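Local coordinates for protein alkylpurine DNA glycosylase AlkC (Pseudomonas fluorescens, PDB 5VHV) that excises alkylated purine bases from damaged DNA as a repair glycosylase that works without flipping the damaged nucleotide out of the duplex, at residues Phe307-Phe312 with Gln320-Glu325; Leu5-Asn10 with Met47-Arg52. All coordinates share one frame; numbering follows the deposited sequence.

Contact 1: residues Phe307-Phe312 with Gln320-Glu325; sequences FKLKAF and QHIRRE. With nucleotides of chain D.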
ATOM      1  N   PHE A 307      13.780  -2.443  10.667  1.00 15.63           N
ATOM      2  CA  PHE A 307      14.171  -1.801   9.422  1.00 13.61           C
ATOM      3  C   PHE A 307      15.006  -2.762   8.584  1.00 14.67           C
ATOM      4  O   PHE A 307      15.786  -3.568   9.108  1.00 15.57           O
ATOM      5  CB  PHE A 307      14.966  -0.525   9.721  1.00 14.39           C
ATOM      6  CG  PHE A 307      14.170   0.530  10.425  1.00 16.65           C
ATOM      7  CD1 PHE A 307      13.162   1.200   9.766  1.00 17.11           C
ATOM      8  CD2 PHE A 307      14.432   0.860  11.744  1.00 16.36           C
ATOM      9  CE1 PHE A 307      12.407   2.187  10.419  1.00 18.56           C
ATOM     10  CE2 PHE A 307      13.687   1.862  12.386  1.00 15.24           C
ATOM     11  CZ  PHE A 307      12.705   2.513  11.737  1.00 17.38           C
ATOM     12  N   LYS A 308      14.868  -2.640   7.268  1.00 15.40           N
ATOM     13  CA  LYS A 308      15.601  -3.497   6.357  1.00 13.05           C
ATOM     14  C   LYS A 308      17.037  -3.020   6.216  1.00 17.11           C
ATOM     15  O   LYS A 308      17.302  -1.817   6.141  1.00 19.19           O
ATOM     16  CB  LYS A 308      14.944  -3.499   4.982  1.00 13.44           C
ATOM     17  CG  LYS A 308      13.473  -3.880   5.000  1.00 14.69           C
ATOM     18  CD  LYS A 308      13.272  -5.312   5.544  1.00 16.81           C
ATOM     19  CE  LYS A 308      13.886  -6.350   4.613  1.00 20.06           C
ATOM     20  NZ  LYS A 308      13.756  -7.772   5.130  1.00 14.97           N
ATOM     21  N   LEU A 309      17.966  -3.968   6.135  1.00 17.99           N
ATOM     22  CA  LEU A 309      19.363  -3.604   5.921  1.00 18.45           C
ATOM     23  C   LEU A 309      19.900  -4.168   4.614  1.00 25.68           C
ATOM     24  O   LEU A 309      20.133  -3.394   3.681  1.00 28.92           O
ATOM     25  CB  LEU A 309      20.201  -4.041   7.119  1.00 20.83           C
ATOM     26  CG  LEU A 309      20.979  -2.940   7.804  1.00 29.35           C
ATOM     27  CD1 LEU A 309      21.715  -3.563   9.016  1.00 34.63           C
ATOM     28  CD2 LEU A 309      21.937  -2.310   6.846  1.00 35.96           C
ATOM     29  N   LYS A 310      20.103  -5.479   4.507  1.00 19.88           N
ATOM     30  CA  LYS A 310      20.737  -6.063   3.332  1.00 27.73           C
ATOM     31  C   LYS A 310      20.306  -7.516   3.199  1.00 24.26           C
ATOM     32  O   LYS A 310      20.244  -8.241   4.193  1.00 22.64           O
ATOM     33  CB  LYS A 310      22.268  -5.969   3.471  1.00 34.14           C
ATOM     34  CG  LYS A 310      23.064  -6.122   2.189  1.00 49.18           C
ATOM     35  CD  LYS A 310      24.565  -6.097   2.493  1.00 57.36           C
ATOM     36  CE  LYS A 310      25.415  -6.297   1.246  1.00 61.49           C
ATOM     37  NZ  LYS A 310      25.396  -5.112   0.350  1.00 62.14           N
ATOM     38  N   ALA A 311      20.025  -7.946   1.975  1.00 22.98           N
ATOM     39  CA  ALA A 311      19.821  -9.359   1.671  1.00 22.07           C
ATOM     40  C   ALA A 311      20.872  -9.749   0.644  1.00 24.09           C
ATOM     41  O   ALA A 311      20.945  -9.141  -0.427  1.00 23.82           O
ATOM     42  CB  ALA A 311      18.411  -9.618   1.147  1.00 25.73           C
ATOM     43  N   PHE A 312      21.691 -10.739   0.957  1.00 24.52           N
ATOM     44  CA  PHE A 312      22.804 -11.055   0.066  1.00 29.87           C
ATOM     45  C   PHE A 312      23.331 -12.445   0.381  1.00 28.73           C
ATOM     46  O   PHE A 312      22.946 -13.073   1.369  1.00 26.35           O
ATOM     47  CB  PHE A 312      23.928 -10.017   0.194  1.00 30.36           C
ATOM     48  CG  PHE A 312      24.669 -10.093   1.493  1.00 27.87           C
ATOM     49  CD1 PHE A 312      24.046  -9.733   2.678  1.00 29.06           C
ATOM     50  CD2 PHE A 312      25.984 -10.530   1.539  1.00 30.11           C
ATOM     51  CE1 PHE A 312      24.718  -9.818   3.877  1.00 32.01           C
ATOM     52  CE2 PHE A 312      26.660 -10.605   2.738  1.00 33.38           C
ATOM     53  CZ  PHE A 312      26.023 -10.253   3.906  1.00 27.77           C
ATOM     54  N   GLN A 320      31.932  -9.445   5.497  1.00 31.87           N
ATOM     55  CA  GLN A 320      31.185  -8.374   4.858  1.00 28.25           C
ATOM     56  C   GLN A 320      30.920  -7.283   5.882  1.00 31.11           C
ATOM     57  O   GLN A 320      30.291  -7.544   6.911  1.00 26.01           O
ATOM     58  CB  GLN A 320      29.859  -8.891   4.291  1.00 30.18           C
ATOM     59  CG  GLN A 320      29.007  -7.817   3.659  1.00 39.49           C
ATOM     60  CD  GLN A 320      29.657  -7.238   2.432  1.00 46.65           C
ATOM     61  OE1 GLN A 320      30.173  -7.973   1.592  1.00 43.49           O
ATOM     62  NE2 GLN A 320      29.673  -5.915   2.332  1.00 46.63           N
ATOM     63  N   HIS A 321      31.403  -6.075   5.601  1.00 29.19           N
ATOM     64  CA  HIS A 321      31.075  -4.911   6.411  1.00 27.84           C
ATOM     65  C   HIS A 321      29.662  -4.461   6.098  1.00 31.39           C
ATOM     66  O   HIS A 321      29.234  -4.461   4.939  1.00 33.91           O
ATOM     67  CB  HIS A 321      32.046  -3.756   6.129  1.00 29.90           C
ATOM     68  CG  HIS A 321      33.477  -4.053   6.439  1.00 29.55           C
ATOM     69  ND1 HIS A 321      33.941  -4.194   7.728  1.00 38.16           N
ATOM     70  CD2 HIS A 321      34.555  -4.202   5.634  1.00 28.05           C
ATOM     71  CE1 HIS A 321      35.240  -4.430   7.705  1.00 39.77           C
ATOM     72  NE2 HIS A 321      35.636  -4.440   6.447  1.00 32.84           N
ATOM     73  N   ILE A 322      28.939  -4.059   7.135  1.00 22.97           N
ATOM     74  CA  ILE A 322      27.587  -3.542   6.998  1.00 19.43           C
ATOM     75  C   ILE A 322      27.509  -2.245   7.781  1.00 28.31           C
ATOM     76  O   ILE A 322      28.054  -2.139   8.885  1.00 21.51           O
ATOM     77  CB  ILE A 322      26.532  -4.569   7.470  1.00 24.62           C
ATOM     78  CG1 ILE A 322      26.526  -5.755   6.480  1.00 35.10           C
ATOM     79  CG2 ILE A 322      25.151  -3.933   7.567  1.00 23.54           C
ATOM     80  CD1 ILE A 322      25.686  -6.923   6.882  1.00 45.14           C
ATOM     81  N   ARG A 323      26.849  -1.248   7.203  1.00 22.96           N
ATOM     82  CA  ARG A 323      26.815   0.072   7.815  1.00 20.49           C
ATOM     83  C   ARG A 323      25.534   0.758   7.384  1.00 23.17           C
ATOM     84  O   ARG A 323      25.215   0.752   6.191  1.00 22.31           O
ATOM     85  CB  ARG A 323      28.032   0.904   7.398  1.00 24.35           C
ATOM     86  CG  ARG A 323      28.026   2.311   7.970  1.00 25.45           C
ATOM     87  CD  ARG A 323      29.303   3.057   7.594  1.00 43.53           C
ATOM     88  NE  ARG A 323      29.346   4.395   8.172  1.00 69.16           N
ATOM     89  CZ  ARG A 323      29.969   4.697   9.305  1.00 87.40           C
ATOM     90  NH1 ARG A 323      30.607   3.752   9.986  1.00 94.70           N
ATOM     91  NH2 ARG A 323      29.956   5.943   9.756  1.00 82.49           N
ATOM     92  N   ARG A 324      24.820   1.348   8.339  1.00 17.93           N
ATOM     93  CA  ARG A 324      23.597   2.086   8.046  1.00 15.23           C
ATOM     94  C   ARG A 324      23.520   3.321   8.924  1.00 17.20           C
ATOM     95  O   ARG A 324      23.598   3.218  10.150  1.00 15.50           O
ATOM     96  CB  ARG A 324      22.351   1.215   8.279  1.00 16.47           C
ATOM     97  CG  ARG A 324      21.002   1.932   8.146  1.00 13.80           C
ATOM     98  CD  ARG A 324      20.768   2.623   6.806  1.00 13.03           C
ATOM     99  NE  ARG A 324      21.030   1.747   5.651  1.00 14.91           N
ATOM    100  CZ  ARG A 324      20.222   0.776   5.227  1.00 21.10           C
ATOM    101  NH1 ARG A 324      19.086   0.531   5.849  1.00 20.02           N
ATOM    102  NH2 ARG A 324      20.576   0.036   4.184  1.00 20.83           N
ATOM    103  N   GLU A 325      23.364   4.477   8.289  1.00 15.96           N
ATOM    104  CA  GLU A 325      23.098   5.725   8.977  1.00 15.78           C
ATOM    105  C   GLU A 325      21.587   5.939   9.082  1.00 21.25           C
ATOM    106  O   GLU A 325      20.842   5.622   8.155  1.00 22.98           O
ATOM    107  CB  GLU A 325      23.791   6.845   8.199  1.00 21.12           C
ATOM    108  CG  GLU A 325      23.468   8.231   8.587  1.00 31.60           C
ATOM    109  CD  GLU A 325      24.074   9.182   7.587  1.00 52.16           C
ATOM    110  OE1 GLU A 325      23.339   9.671   6.705  1.00 29.59           O
ATOM    111  OE2 GLU A 325      25.299   9.386   7.651  1.00 36.10           O
TER
ATOM    112  P    DG D   3      12.329  -0.031   5.317  1.00 18.01           P
ATOM    113  OP1  DG D   3      13.149  -0.508   6.444  1.00 18.43           O
ATOM    114  OP2  DG D   3      10.981  -0.587   5.034  1.00 21.64           O
ATOM    115  O5'  DG D   3      12.081   1.516   5.458  1.00 14.92           O
ATOM    116  C5'  DG D   3      13.127   2.403   5.889  1.00 14.29           C
ATOM    117  C4'  DG D   3      12.600   3.813   6.028  1.00 17.74           C
ATOM    118  O4'  DG D   3      12.368   4.409   4.713  1.00 17.37           O
ATOM    119  C3'  DG D   3      11.269   3.957   6.779  1.00 17.41           C
ATOM    120  O3'  DG D   3      11.382   5.094   7.631  1.00 22.04           O
ATOM    121  C2'  DG D   3      10.219   4.089   5.654  1.00 16.61           C
ATOM    122  C1'  DG D   3      11.004   4.797   4.546  1.00 15.77           C
ATOM    123  N9   DG D   3      10.655   4.435   3.166  1.00 15.83           N
ATOM    124  C8   DG D   3      10.411   3.180   2.664  1.00 19.04           C
ATOM    125  N7   DG D   3      10.188   3.170   1.369  1.00 16.59           N
ATOM    126  C5   DG D   3      10.340   4.489   0.991  1.00 16.28           C
ATOM    127  C6   DG D   3      10.219   5.085  -0.285  1.00 14.33           C
ATOM    128  O6   DG D   3       9.981   4.532  -1.372  1.00 16.53           O
ATOM    129  N1   DG D   3      10.444   6.456  -0.236  1.00 13.67           N
ATOM    130  C2   DG D   3      10.732   7.161   0.895  1.00 16.31           C
ATOM    131  N2   DG D   3      10.891   8.482   0.744  1.00 15.09           N
ATOM    132  N3   DG D   3      10.840   6.612   2.110  1.00 14.66           N
ATOM    133  C4   DG D   3      10.636   5.281   2.078  1.00 14.28           C
ATOM    134  P    DA D   2      12.566  -3.446  -0.704  0.54 30.04           P
ATOM    135  OP1  DA D   2      12.946  -4.783  -0.262  0.54 25.75           O
ATOM    136  OP2  DA D   2      11.233  -3.188  -1.325  0.54 27.82           O
ATOM    137  O5'  DA D   2      12.737  -2.497   0.570  0.54 26.11           O
ATOM    138  C5'  DA D   2      14.023  -2.357   1.170  0.54 17.19           C
ATOM    139  C4'  DA D   2      14.101  -1.103   2.026  0.54 21.74           C
ATOM    140  O4'  DA D   2      14.279   0.072   1.190  0.54 17.19           O
ATOM    141  C3'  DA D   2      12.870  -0.804   2.851  0.54 15.76           C
ATOM    142  O3'  DA D   2      13.272  -0.124   4.022  0.54 19.99           O
ATOM    143  C2'  DA D   2      12.042   0.062   1.902  0.54 16.28           C
ATOM    144  C1'  DA D   2      13.124   0.902   1.243  0.54 15.62           C
ATOM    145  N9   DA D   2      12.839   1.341  -0.126  0.54 15.05           N
ATOM    146  C8   DA D   2      12.390   0.568  -1.151  0.54 22.88           C
ATOM    147  N7   DA D   2      12.283   1.208  -2.293  0.54 25.31           N
ATOM    148  C5   DA D   2      12.699   2.491  -1.997  0.54 21.96           C
ATOM    149  C6   DA D   2      12.817   3.646  -2.782  0.54 16.66           C
ATOM    150  N6   DA D   2      12.504   3.678  -4.090  0.54 17.84           N
ATOM    151  N1   DA D   2      13.279   4.771  -2.184  0.54 16.46           N
ATOM    152  C2   DA D   2      13.590   4.726  -0.884  0.54 15.67           C
ATOM    153  N3   DA D   2      13.521   3.695  -0.039  0.54 15.04           N
ATOM    154  C4   DA D   2      13.061   2.593  -0.664  0.54 19.40           C
TER
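L309 and R324 come nearest in backbone, their CA atoms 7.4 Å apart, where strands 307-312 and 320-325 run roughly antiparallel at 155°, with axes too widely spaced for backbone pairing. These are the two outermost strands of the sheet, and side chains bridge them. R324 sends CG anti to its backbone N (chi1 174°), then bends at the next two torsions, which folds the guanidinium back over L309. L309 CD2 lies above one face of that group, 3.8 Å from R324 NH2. From there R324 NH1 donates to K308 O at 3.0 Å, in the carbonyl plane. The other leucine methyl, L309 CD1, meets I322 CG2 at 3.7 Å, as CD2 does. Further along, F312 CE2 touches Q320 CG at 3.8 Å, the ring steeply inclined to the glutamine amide, and K310 CE sits over one ring face. A classic beta bulge turns L309 and K310 both toward V289. K308 N donates nearly straight to OP1 of DG3 of chain D at 2.9 Å, while K308 NZ pairs with D290. K308 is thus held at both its backbone polar atoms, the carbonyl by R324 and the amide by a DNA phosphate, consistent with keeping that amide turned to the DNA.

Contact 2: residues Leu5-Asn10 with Met47-Arg52; sequences LKEIFN and MQRMAR. With nucleotides of chain D.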
ATOM      1  N   LEU A   5      -1.390  17.979  -0.618  1.00 22.00           N
ATOM      2  CA  LEU A   5      -2.108  17.251  -1.653  1.00 19.72           C
ATOM      3  C   LEU A   5      -3.514  17.804  -1.881  1.00 22.15           C
ATOM      4  O   LEU A   5      -4.027  17.752  -3.010  1.00 19.04           O
ATOM      5  CB  LEU A   5      -2.185  15.774  -1.288  1.00 23.63           C
ATOM      6  CG  LEU A   5      -2.815  14.887  -2.368  1.00 22.57           C
ATOM      7  CD1 LEU A   5      -1.991  14.949  -3.671  1.00 31.70           C
ATOM      8  CD2 LEU A   5      -2.890  13.466  -1.864  1.00 24.13           C
ATOM      9  N   LYS A   6      -4.163  18.319  -0.839  1.00 21.06           N
ATOM     10  CA  LYS A   6      -5.527  18.807  -1.026  1.00 18.59           C
ATOM     11  C   LYS A   6      -5.592  19.938  -2.055  1.00 22.08           C
ATOM     12  O   LYS A   6      -6.658  20.178  -2.630  1.00 21.36           O
ATOM     13  CB  LYS A   6      -6.119  19.267   0.303  1.00 18.04           C
ATOM     14  CG  LYS A   6      -5.392  20.467   0.927  1.00 21.37           C
ATOM     15  CD  LYS A   6      -5.818  20.634   2.380  1.00 27.43           C
ATOM     16  CE  LYS A   6      -5.096  21.789   3.045  1.00 34.16           C
ATOM     17  NZ  LYS A   6      -5.238  21.726   4.524  1.00 49.51           N
ATOM     18  N   GLU A   7      -4.472  20.619  -2.327  1.00 23.65           N
ATOM     19  CA  GLU A   7      -4.505  21.699  -3.306  1.00 24.78           C
ATOM     20  C   GLU A   7      -4.642  21.183  -4.732  1.00 24.97           C
ATOM     21  O   GLU A   7      -4.858  21.979  -5.647  1.00 23.83           O
ATOM     22  CB  GLU A   7      -3.256  22.556  -3.159  1.00 29.90           C
ATOM     23  CG  GLU A   7      -3.130  23.168  -1.772  1.00 24.07           C
ATOM     24  CD  GLU A   7      -4.301  24.063  -1.391  1.00 30.03           C
ATOM     25  OE1 GLU A   7      -4.647  24.087  -0.187  1.00 32.19           O
ATOM     26  OE2 GLU A   7      -4.876  24.732  -2.283  1.00 27.69           O
ATOM     27  N   ILE A   8      -4.550  19.871  -4.940  1.00 22.19           N
ATOM     28  CA  ILE A   8      -4.888  19.322  -6.249  1.00 23.63           C
ATOM     29  C   ILE A   8      -6.348  19.635  -6.578  1.00 22.51           C
ATOM     30  O   ILE A   8      -6.705  19.835  -7.745  1.00 22.43           O
ATOM     31  CB  ILE A   8      -4.591  17.807  -6.285  1.00 26.26           C
ATOM     32  CG1 ILE A   8      -4.487  17.302  -7.718  1.00 44.48           C
ATOM     33  CG2 ILE A   8      -5.654  17.023  -5.553  1.00 35.46           C
ATOM     34  CD1 ILE A   8      -3.164  17.623  -8.352  1.00 76.30           C
ATOM     35  N   PHE A   9      -7.204  19.707  -5.564  1.00 21.15           N
ATOM     36  CA  PHE A   9      -8.590  20.154  -5.740  1.00 20.31           C
ATOM     37  C   PHE A   9      -8.750  21.607  -5.274  1.00 24.99           C
ATOM     38  O   PHE A   9      -9.565  21.918  -4.404  1.00 25.58           O
ATOM     39  CB  PHE A   9      -9.552  19.241  -4.978  1.00 19.80           C
ATOM     40  CG  PHE A   9      -9.806  17.902  -5.630  1.00 19.87           C
ATOM     41  CD1 PHE A   9     -10.746  17.783  -6.635  1.00 24.10           C
ATOM     42  CD2 PHE A   9      -9.167  16.768  -5.187  1.00 21.77           C
ATOM     43  CE1 PHE A   9     -11.004  16.568  -7.209  1.00 22.81           C
ATOM     44  CE2 PHE A   9      -9.422  15.538  -5.768  1.00 22.98           C
ATOM     45  CZ  PHE A   9     -10.354  15.449  -6.770  1.00 16.71           C
ATOM     46  N   ASN A  10      -7.958  22.510  -5.847  1.00 24.41           N
ATOM     47  CA  ASN A  10      -8.095  23.926  -5.539  1.00 25.18           C
ATOM     48  C   ASN A  10      -9.147  24.552  -6.464  1.00 27.44           C
ATOM     49  O   ASN A  10      -9.771  23.877  -7.290  1.00 24.05           O
ATOM     50  CB  ASN A  10      -6.736  24.636  -5.611  1.00 26.64           C
ATOM     51  CG  ASN A  10      -6.092  24.580  -6.986  1.00 29.42           C
ATOM     52  OD1 ASN A  10      -6.696  24.135  -7.953  1.00 26.90           O
ATOM     53  ND2 ASN A  10      -4.834  25.021  -7.063  1.00 27.48           N
ATOM     54  N   MET A  47      -9.618  14.007   0.308  1.00 16.85           N
ATOM     55  CA  MET A  47     -10.681  13.072  -0.048  1.00 18.57           C
ATOM     56  C   MET A  47     -12.080  13.650   0.195  1.00 16.98           C
ATOM     57  O   MET A  47     -13.029  13.233  -0.481  1.00 15.84           O
ATOM     58  CB  MET A  47     -10.515  11.752   0.698  1.00 15.93           C
ATOM     59  CG  MET A  47      -9.246  10.945   0.270  1.00 17.96           C
ATOM     60  SD  MET A  47      -9.234  10.515  -1.504  1.00 23.01           S
ATOM     61  CE  MET A  47     -10.151   9.007  -1.464  1.00 25.55           C
ATOM     62  N   GLN A  48     -12.219  14.614   1.106  1.00 13.93           N
ATOM     63  CA  GLN A  48     -13.465  15.367   1.211  1.00 16.33           C
ATOM     64  C   GLN A  48     -13.718  16.197  -0.044  1.00 19.20           C
ATOM     65  O   GLN A  48     -14.867  16.328  -0.490  1.00 15.66           O
ATOM     66  CB  GLN A  48     -13.428  16.276   2.430  1.00 17.93           C
ATOM     67  CG  GLN A  48     -13.577  15.588   3.767  1.00 20.83           C
ATOM     68  CD  GLN A  48     -13.483  16.590   4.903  1.00 22.00           C
ATOM     69  OE1 GLN A  48     -12.450  17.235   5.099  1.00 21.60           O
ATOM     70  NE2 GLN A  48     -14.577  16.761   5.642  1.00 26.08           N
ATOM     71  N   ARG A  49     -12.657  16.783  -0.619  1.00 17.23           N
ATOM     72  CA  ARG A  49     -12.816  17.579  -1.834  1.00 15.99           C
ATOM     73  C   ARG A  49     -13.194  16.695  -3.008  1.00 17.41           C
ATOM     74  O   ARG A  49     -14.052  17.057  -3.819  1.00 15.31           O
ATOM     75  CB  ARG A  49     -11.517  18.353  -2.154  1.00 16.35           C
ATOM     76  CG  ARG A  49     -11.154  19.397  -1.095  1.00 20.57           C
ATOM     77  CD  ARG A  49      -9.842  20.115  -1.384  1.00 18.53           C
ATOM     78  NE  ARG A  49      -9.493  20.992  -0.271  1.00 18.98           N
ATOM     79  CZ  ARG A  49      -8.819  22.130  -0.371  1.00 21.81           C
ATOM     80  NH1 ARG A  49      -8.383  22.570  -1.542  1.00 22.74           N
ATOM     81  NH2 ARG A  49      -8.552  22.818   0.718  1.00 22.49           N
ATOM     82  N   MET A  50     -12.552  15.532  -3.115  1.00 16.44           N
ATOM     83  CA  MET A  50     -12.877  14.578  -4.164  1.00 16.60           C
ATOM     84  C   MET A  50     -14.352  14.203  -4.109  1.00 17.58           C
ATOM     85  O   MET A  50     -15.063  14.261  -5.125  1.00 16.22           O
ATOM     86  CB  MET A  50     -11.992  13.333  -4.011  1.00 13.98           C
ATOM     87  CG  MET A  50     -12.192  12.275  -5.085  1.00 16.66           C
ATOM     88  SD  MET A  50     -13.576  11.193  -4.769  1.00 19.41           S
ATOM     89  CE  MET A  50     -12.977  10.165  -3.432  1.00 21.57           C
ATOM     90  N   ALA A  51     -14.842  13.869  -2.915  1.00 13.16           N
ATOM     91  CA  ALA A  51     -16.254  13.527  -2.772  1.00 15.42           C
ATOM     92  C   ALA A  51     -17.140  14.727  -3.075  1.00 16.27           C
ATOM     93  O   ALA A  51     -18.213  14.585  -3.680  1.00 16.42           O
ATOM     94  CB  ALA A  51     -16.544  13.007  -1.361  1.00 15.01           C
ATOM     95  N   ARG A  52     -16.718  15.907  -2.633  1.00 15.10           N
ATOM     96  CA  ARG A  52     -17.509  17.118  -2.838  1.00 16.16           C
ATOM     97  C   ARG A  52     -17.760  17.383  -4.322  1.00 14.81           C
ATOM     98  O   ARG A  52     -18.869  17.768  -4.702  1.00 17.73           O
ATOM     99  CB  ARG A  52     -16.822  18.307  -2.182  1.00 17.22           C
ATOM    100  CG  ARG A  52     -17.492  19.685  -2.451  1.00 17.15           C
ATOM    101  CD  ARG A  52     -18.866  19.830  -1.793  1.00 16.85           C
ATOM    102  NE  ARG A  52     -18.792  19.967  -0.336  1.00 18.17           N
ATOM    103  CZ  ARG A  52     -18.481  21.081   0.306  1.00 20.60           C
ATOM    104  NH1 ARG A  52     -18.190  22.178  -0.382  1.00 20.63           N
ATOM    105  NH2 ARG A  52     -18.442  21.105   1.633  1.00 20.05           N
TER
ATOM    106  P    DT D   7      -2.460  16.796   2.826  1.00 22.10           P
ATOM    107  OP1  DT D   7      -3.328  17.491   1.871  1.00 20.68           O
ATOM    108  OP2  DT D   7      -2.173  17.463   4.135  1.00 26.73           O
ATOM    109  O5'  DT D   7      -2.922  15.343   3.160  1.00 22.16           O
ATOM    110  C5'  DT D   7      -3.365  14.523   2.118  1.00 24.51           C
ATOM    111  C4'  DT D   7      -3.890  13.220   2.661  1.00 15.70           C
ATOM    112  O4'  DT D   7      -2.798  12.467   3.238  1.00 17.72           O
ATOM    113  C3'  DT D   7      -4.957  13.335   3.761  1.00 18.45           C
ATOM    114  O3'  DT D   7      -6.217  12.919   3.208  1.00 17.51           O
ATOM    115  C2'  DT D   7      -4.433  12.411   4.896  1.00 18.02           C
ATOM    116  C1'  DT D   7      -3.320  11.612   4.220  1.00 19.93           C
ATOM    117  N1   DT D   7      -2.222  11.210   5.097  1.00 21.00           N
ATOM    118  C2   DT D   7      -1.872   9.879   5.179  1.00 15.42           C
ATOM    119  O2   DT D   7      -2.444   8.987   4.560  1.00 16.87           O
ATOM    120  N3   DT D   7      -0.789   9.618   5.980  1.00 18.44           N
ATOM    121  C4   DT D   7      -0.064  10.526   6.713  1.00 19.44           C
ATOM    122  O4   DT D   7       0.871  10.187   7.429  1.00 21.16           O
ATOM    123  C5   DT D   7      -0.479  11.905   6.581  1.00 22.73           C
ATOM    124  C7   DT D   7       0.244  12.983   7.328  1.00 30.46           C
ATOM    125  C6   DT D   7      -1.528  12.180   5.786  1.00 24.47           C
ATOM    126  P    DT D   6       3.376  14.969   5.302  1.00 27.40           P
ATOM    127  OP1  DT D   6       4.555  15.523   4.617  1.00 33.82           O
ATOM    128  OP2  DT D   6       3.294  14.938   6.772  1.00 34.56           O
ATOM    129  O5'  DT D   6       2.047  15.703   4.790  1.00 28.77           O
ATOM    130  C5'  DT D   6       2.113  16.897   4.038  1.00 38.95           C
ATOM    131  C4'  DT D   6       1.307  16.772   2.760  1.00 29.52           C
ATOM    132  O4'  DT D   6       2.092  16.068   1.762  1.00 33.37           O
ATOM    133  C3'  DT D   6      -0.006  15.962   2.880  1.00 21.78           C
ATOM    134  O3'  DT D   6      -1.033  16.573   2.132  1.00 22.14           O
ATOM    135  C2'  DT D   6       0.380  14.618   2.286  1.00 27.03           C
ATOM    136  C1'  DT D   6       1.268  15.094   1.161  1.00 34.84           C
ATOM    137  N1   DT D   6       2.109  14.049   0.514  1.00 30.50           N
ATOM    138  C2   DT D   6       1.687  13.511  -0.677  1.00 39.16           C
ATOM    139  O2   DT D   6       0.637  13.815  -1.208  1.00 41.49           O
ATOM    140  N3   DT D   6       2.537  12.587  -1.226  1.00 27.31           N
ATOM    141  C4   DT D   6       3.744  12.158  -0.708  1.00 28.63           C
ATOM    142  O4   DT D   6       4.441  11.328  -1.281  1.00 25.26           O
ATOM    143  C5   DT D   6       4.143  12.774   0.532  1.00 30.75           C
ATOM    144  C7   DT D   6       5.455  12.394   1.168  1.00 26.95           C
ATOM    145  C6   DT D   6       3.320  13.689   1.078  1.00 22.74           C
ATOM    146  P    DG D   8      -7.572  12.892   4.067  1.00 17.17           P
ATOM    147  OP1  DG D   8      -8.656  13.102   3.088  1.00 18.21           O
ATOM    148  OP2  DG D   8      -7.416  13.757   5.260  1.00 17.90           O
ATOM    149  O5'  DG D   8      -7.615  11.405   4.638  1.00 17.16           O
ATOM    150  C5'  DG D   8      -7.664  10.334   3.736  1.00 19.48           C
ATOM    151  C4'  DG D   8      -7.481   9.037   4.472  1.00 18.35           C
ATOM    152  O4'  DG D   8      -6.145   8.979   5.013  1.00 17.92           O
ATOM    153  C3'  DG D   8      -8.430   8.851   5.672  1.00 20.28           C
ATOM    154  O3'  DG D   8      -9.230   7.745   5.439  1.00 25.72           O
ATOM    155  C2'  DG D   8      -7.490   8.680   6.869  1.00 26.23           C
ATOM    156  C1'  DG D   8      -6.206   8.237   6.203  1.00 20.19           C
ATOM    157  N9   DG D   8      -4.997   8.463   6.978  1.00 20.02           N
ATOM    158  C8   DG D   8      -4.520   9.660   7.493  1.00 21.56           C
ATOM    159  N7   DG D   8      -3.393   9.530   8.142  1.00 20.61           N
ATOM    160  C5   DG D   8      -3.118   8.150   8.061  1.00 15.36           C
ATOM    161  C6   DG D   8      -2.036   7.407   8.582  1.00 17.29           C
ATOM    162  O6   DG D   8      -1.075   7.812   9.255  1.00 20.89           O
ATOM    163  N1   DG D   8      -2.153   6.048   8.277  1.00 18.84           N
ATOM    164  C2   DG D   8      -3.178   5.493   7.552  1.00 20.11           C
ATOM    165  N2   DG D   8      -3.113   4.188   7.342  1.00 17.05           N
ATOM    166  N3   DG D   8      -4.202   6.184   7.057  1.00 18.99           N
ATOM    167  C4   DG D   8      -4.095   7.499   7.348  1.00 15.21           C
TER
HETATM  168  O   HOH W   1      -7.537  25.291  -2.085  1.00 26.54           O
HETATM  169  O   HOH W   2      -6.786  25.031   1.160  1.00 29.84           O
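R49 and F9 carry this contact, their CB atoms 3.6 Å apart. R49 runs out from helix 46-60 as a straight chain as far as NE, passing antiparallel alongside F9, until its guanidinium lies among the carbonyls of the 5-10 loop. R49 NH1 donates to F9 O at 3.2 Å, approaching from above the carbonyl plane rather than along a lone pair. K6 CB covers one face of the same guanidinium. With CG turned anti to its own carbonyl carbon (chi1 -76°), F9 lays one ring face over the helix backbone: M50 CA is 4.0 Å from the ring centroid in a CH-pi contact, and M50 CB packs against CE2.

A second layer fixes these groups. E7 does not pair directly with R49, since E7 OE2 stays 4.2 Å from R49 NH1. Instead, two waters span the gap: one takes a bond from NH1 and donates to OE2, the other does the same between NH2 and OE1. NE is spent on L44 O, so all three guanidinium nitrogens are held and its rotation is fixed. At the loop's end N10 caps helix 11-24, its OD1 accepting from R13 N.

Both segments turn backbone amides to chain D: L5 N to DT6 O3', K6 N to DT7 OP1 at 3.0 Å, and, from the first turn of helix 46-60, M47 N to DG8 OP1 at 3.1 Å. Phosphates gripped by a 3-10 turn and a helix N-terminus fit the DNA-binding surface of the helical, HEAT-like domain of this glycosylase family.

How the contacts relate
Contacts 1 and 2 sit on opposite sides of the chain's centre, with centres 40 Å apart and nearest atoms about 23 Å apart, so neither touches the other. What joins them is the DNA: both present main-chain amides to chain D, contact 1 at DG3 and contact 2 along DT6 to DG8. The beta domain, probably immunoglobulin-like, thus meets chain D near DG3, and the helical domain meets it several nucleotides away. The bound polyether 9B4 belongs to the contact 2 side, where L5 touches it and the side chain of M50 lies about 9 Å away.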